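Local structure of peptidoglycan glycosyltransferase (Atopobium parvulum, 4OVD) at residues P293-K298 and T491-Q496. The protein is a penicillin-binding protein that carries a dimerisation domain and a penicillin-binding protein transpeptidase domain. Numbering follows the deposited sequence.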
ATOM      1  N   PRO A 293       8.970   1.468  -8.002  1.00 30.50           N
ATOM      2  CA  PRO A 293       7.798   0.631  -8.046  1.00 30.14           C
ATOM      3  C   PRO A 293       7.809  -0.374  -9.142  1.00 35.86           C
ATOM      4  O   PRO A 293       7.313  -1.473  -8.930  1.00 32.13           O
ATOM      5  CB  PRO A 293       6.642   1.638  -8.181  1.00 27.76           C
ATOM      6  CG  PRO A 293       7.247   2.834  -8.783  1.00 28.39           C
ATOM      7  CD  PRO A 293       8.633   2.890  -8.223  1.00 31.40           C
ATOM      8  N   GLY A 294       8.389  -0.064 -10.294  1.00 31.96           N
ATOM      9  CA  GLY A 294       8.363  -1.096 -11.297  1.00 34.28           C
ATOM     10  C   GLY A 294       6.981  -1.306 -11.924  1.00 33.12           C
ATOM     11  O   GLY A 294       6.088  -0.441 -11.860  1.00 31.70           O
ATOM     12  N   SER A 295       6.778  -2.508 -12.425  1.00 35.23           N
ATOM     13  CA  SER A 295       5.625  -2.818 -13.258  1.00 31.06           C
ATOM     14  C   SER A 295       4.248  -2.677 -12.671  1.00 31.91           C
ATOM     15  O   SER A 295       3.286  -2.471 -13.401  1.00 29.90           O
ATOM     16  CB  SER A 295       5.906  -4.129 -14.032  1.00 36.00           C
ATOM     17  OG  SER A 295       6.367  -5.085 -13.158  1.00 41.61           O
ATOM     18  N   VAL A 296       4.134  -2.686 -11.343  1.00 29.37           N
ATOM     19  CA  VAL A 296       2.830  -2.469 -10.739  1.00 33.81           C
ATOM     20  C   VAL A 296       2.351  -1.007 -11.093  1.00 31.48           C
ATOM     21  O   VAL A 296       1.136  -0.655 -11.075  1.00 34.31           O
ATOM     22  CB  VAL A 296       3.033  -2.846  -9.240  1.00 39.51           C
ATOM     23  CG1 VAL A 296       3.572  -1.698  -8.421  1.00 39.70           C
ATOM     24  CG2 VAL A 296       1.834  -3.445  -8.623  1.00 45.01           C
ATOM     25  N   PHE A 297       3.270  -0.152 -11.504  1.00 28.46           N
ATOM     26  CA  PHE A 297       2.920   1.207 -11.838  1.00 33.85           C
ATOM     27  C   PHE A 297       2.175   1.289 -13.218  1.00 34.20           C
ATOM     28  O   PHE A 297       1.569   2.322 -13.536  1.00 32.88           O
ATOM     29  CB  PHE A 297       4.191   2.003 -11.964  1.00 27.87           C
ATOM     30  CG  PHE A 297       4.016   3.487 -11.773  1.00 32.16           C
ATOM     31  CD1 PHE A 297       3.797   3.982 -10.502  1.00 31.58           C
ATOM     32  CD2 PHE A 297       4.013   4.373 -12.865  1.00 29.05           C
ATOM     33  CE1 PHE A 297       3.628   5.342 -10.306  1.00 38.21           C
ATOM     34  CE2 PHE A 297       3.789   5.695 -12.672  1.00 37.02           C
ATOM     35  CZ  PHE A 297       3.656   6.199 -11.383  1.00 32.08           C
ATOM     36  N   LYS A 298       2.235   0.228 -14.040  1.00 28.43           N
ATOM     37  CA  LYS A 298       1.679   0.310 -15.386  1.00 28.66           C
ATOM     38  C   LYS A 298       0.171   0.557 -15.411  1.00 30.87           C
ATOM     39  O   LYS A 298      -0.351   0.972 -16.402  1.00 30.49           O
ATOM     40  CB  LYS A 298       2.018  -0.916 -16.174  1.00 30.42           C
ATOM     41  CG  LYS A 298       3.502  -1.076 -16.335  1.00 30.10           C
ATOM     42  CD  LYS A 298       3.829  -2.312 -17.118  1.00 33.10           C
ATOM     43  CE  LYS A 298       5.325  -2.564 -17.075  1.00 36.66           C
ATOM     44  NZ  LYS A 298       5.692  -3.750 -17.823  1.00 38.16           N
ATOM     45  N   THR A 491       0.979  -7.789 -11.302  1.00 29.06           N
ATOM     46  CA  THR A 491       2.248  -8.148 -10.745  1.00 31.52           C
ATOM     47  C   THR A 491       3.237  -7.016 -10.984  1.00 34.17           C
ATOM     48  O   THR A 491       3.069  -6.178 -11.834  1.00 31.52           O
ATOM     49  CB  THR A 491       2.804  -9.377 -11.420  1.00 32.61           C
ATOM     50  OG1 THR A 491       2.724  -9.219 -12.845  1.00 33.18           O
ATOM     51  CG2 THR A 491       2.012 -10.627 -11.014  1.00 35.98           C
ATOM     52  N   GLY A 492       4.267  -6.983 -10.173  1.00 37.65           N
ATOM     53  CA  GLY A 492       5.293  -6.033 -10.335  1.00 37.36           C
ATOM     54  C   GLY A 492       6.628  -6.579  -9.909  1.00 32.55           C
ATOM     55  O   GLY A 492       6.713  -7.394  -9.024  1.00 34.30           O
ATOM     56  N   THR A 493       7.652  -6.106 -10.599  1.00 32.62           N
ATOM     57  CA  THR A 493       8.996  -6.314 -10.283  1.00 37.54           C
ATOM     58  C   THR A 493       9.522  -4.892 -10.092  1.00 37.25           C
ATOM     59  O   THR A 493       9.518  -4.132 -11.048  1.00 40.11           O
ATOM     60  CB  THR A 493       9.782  -6.937 -11.444  1.00 43.09           C
ATOM     61  OG1 THR A 493       9.231  -8.210 -11.725  1.00 47.40           O
ATOM     62  CG2 THR A 493      11.242  -7.081 -11.027  1.00 46.37           C
ATOM     63  N   GLY A 494       9.906  -4.550  -8.865  1.00 35.35           N
ATOM     64  CA  GLY A 494      10.447  -3.270  -8.518  1.00 36.32           C
ATOM     65  C   GLY A 494      11.884  -3.380  -7.975  1.00 35.41           C
ATOM     66  O   GLY A 494      12.518  -4.412  -8.095  1.00 33.95           O
ATOM     67  N   GLN A 495      12.449  -2.289  -7.476  1.00 34.84           N
ATOM     68  CA  GLN A 495      13.798  -2.376  -6.980  1.00 34.24           C
ATOM     69  C   GLN A 495      14.038  -1.621  -5.703  1.00 34.33           C
ATOM     70  O   GLN A 495      13.406  -0.602  -5.398  1.00 31.24           O
ATOM     71  CB  GLN A 495      14.747  -1.752  -7.975  1.00 36.09           C
ATOM     72  CG  GLN A 495      14.810  -2.307  -9.367  1.00 40.50           C
ATOM     73  CD  GLN A 495      15.743  -3.464  -9.504  1.00 47.56           C
ATOM     74  OE1 GLN A 495      16.684  -3.674  -8.707  1.00 48.18           O
ATOM     75  NE2 GLN A 495      15.495  -4.239 -10.517  1.00 56.17           N
ATOM     76  N   GLN A 496      15.002  -2.113  -4.959  1.00 32.72           N
ATOM     77  CA  GLN A 496      15.468  -1.427  -3.793  1.00 36.37           C
ATOM     78  C   GLN A 496      16.280  -0.188  -4.240  1.00 34.63           C
ATOM     79  O   GLN A 496      16.895  -0.137  -5.302  1.00 34.60           O
ATOM     80  CB  GLN A 496      16.346  -2.334  -2.950  1.00 40.92           C
ATOM     81  CG  GLN A 496      15.462  -3.400  -2.353  1.00 54.55           C
ATOM     82  CD  GLN A 496      16.024  -3.954  -1.098  1.00 71.25           C
ATOM     83  OE1 GLN A 496      17.207  -4.350  -1.041  1.00 63.36           O
ATOM     84  NE2 GLN A 496      15.190  -3.958  -0.055  1.00 75.08           N
TER
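Ser295 reaches the edge strand 487-495 with its hydroxyl. OG sits between its own backbone N and carbonyl carbon (chi1 49°), which turns it to the backbone of Thr493. Thr493 N donates to Ser295 OG at 3.0 Å, with an N-H...O angle of 154°. Ser295 OG also lies 3.2 Å from Gly492 CA, so it rests against the bare glycine backbone. Ser295 N makes a weak hydrogen bond to Thr493 O (3.5 Å). Gly294 CA also approaches Thr493 O, in a CA-H...O contact of 3.3 Å. Ser295 and Lys298 fit the SxxK motif of penicillin-binding proteins, and Thr491-Gly492 closes the KTG motif. The contact therefore joins two active-site motifs of the transpeptidase fold. The backbone N-H groups of Ser295 and Thr493 are probably those of the family's oxyanion hole. Lys298 NZ hydrogen-bonds to Ser351 OG and Asn353 OD1, which fit the SxN motif. Val296 packs alongside Gly492, its CB 4.1 Å from Gly492 CA, and its side chain also touches Phe418 and Val421 of helix 418-429. With no side chain on either residue, Gly294 and Gly494 bring their CA atoms to 4.1 Å. Thr491 points away, its OG1 hydrogen-bonded to Thr476 OG1 and its side chain about 3 Å from a calcium ion.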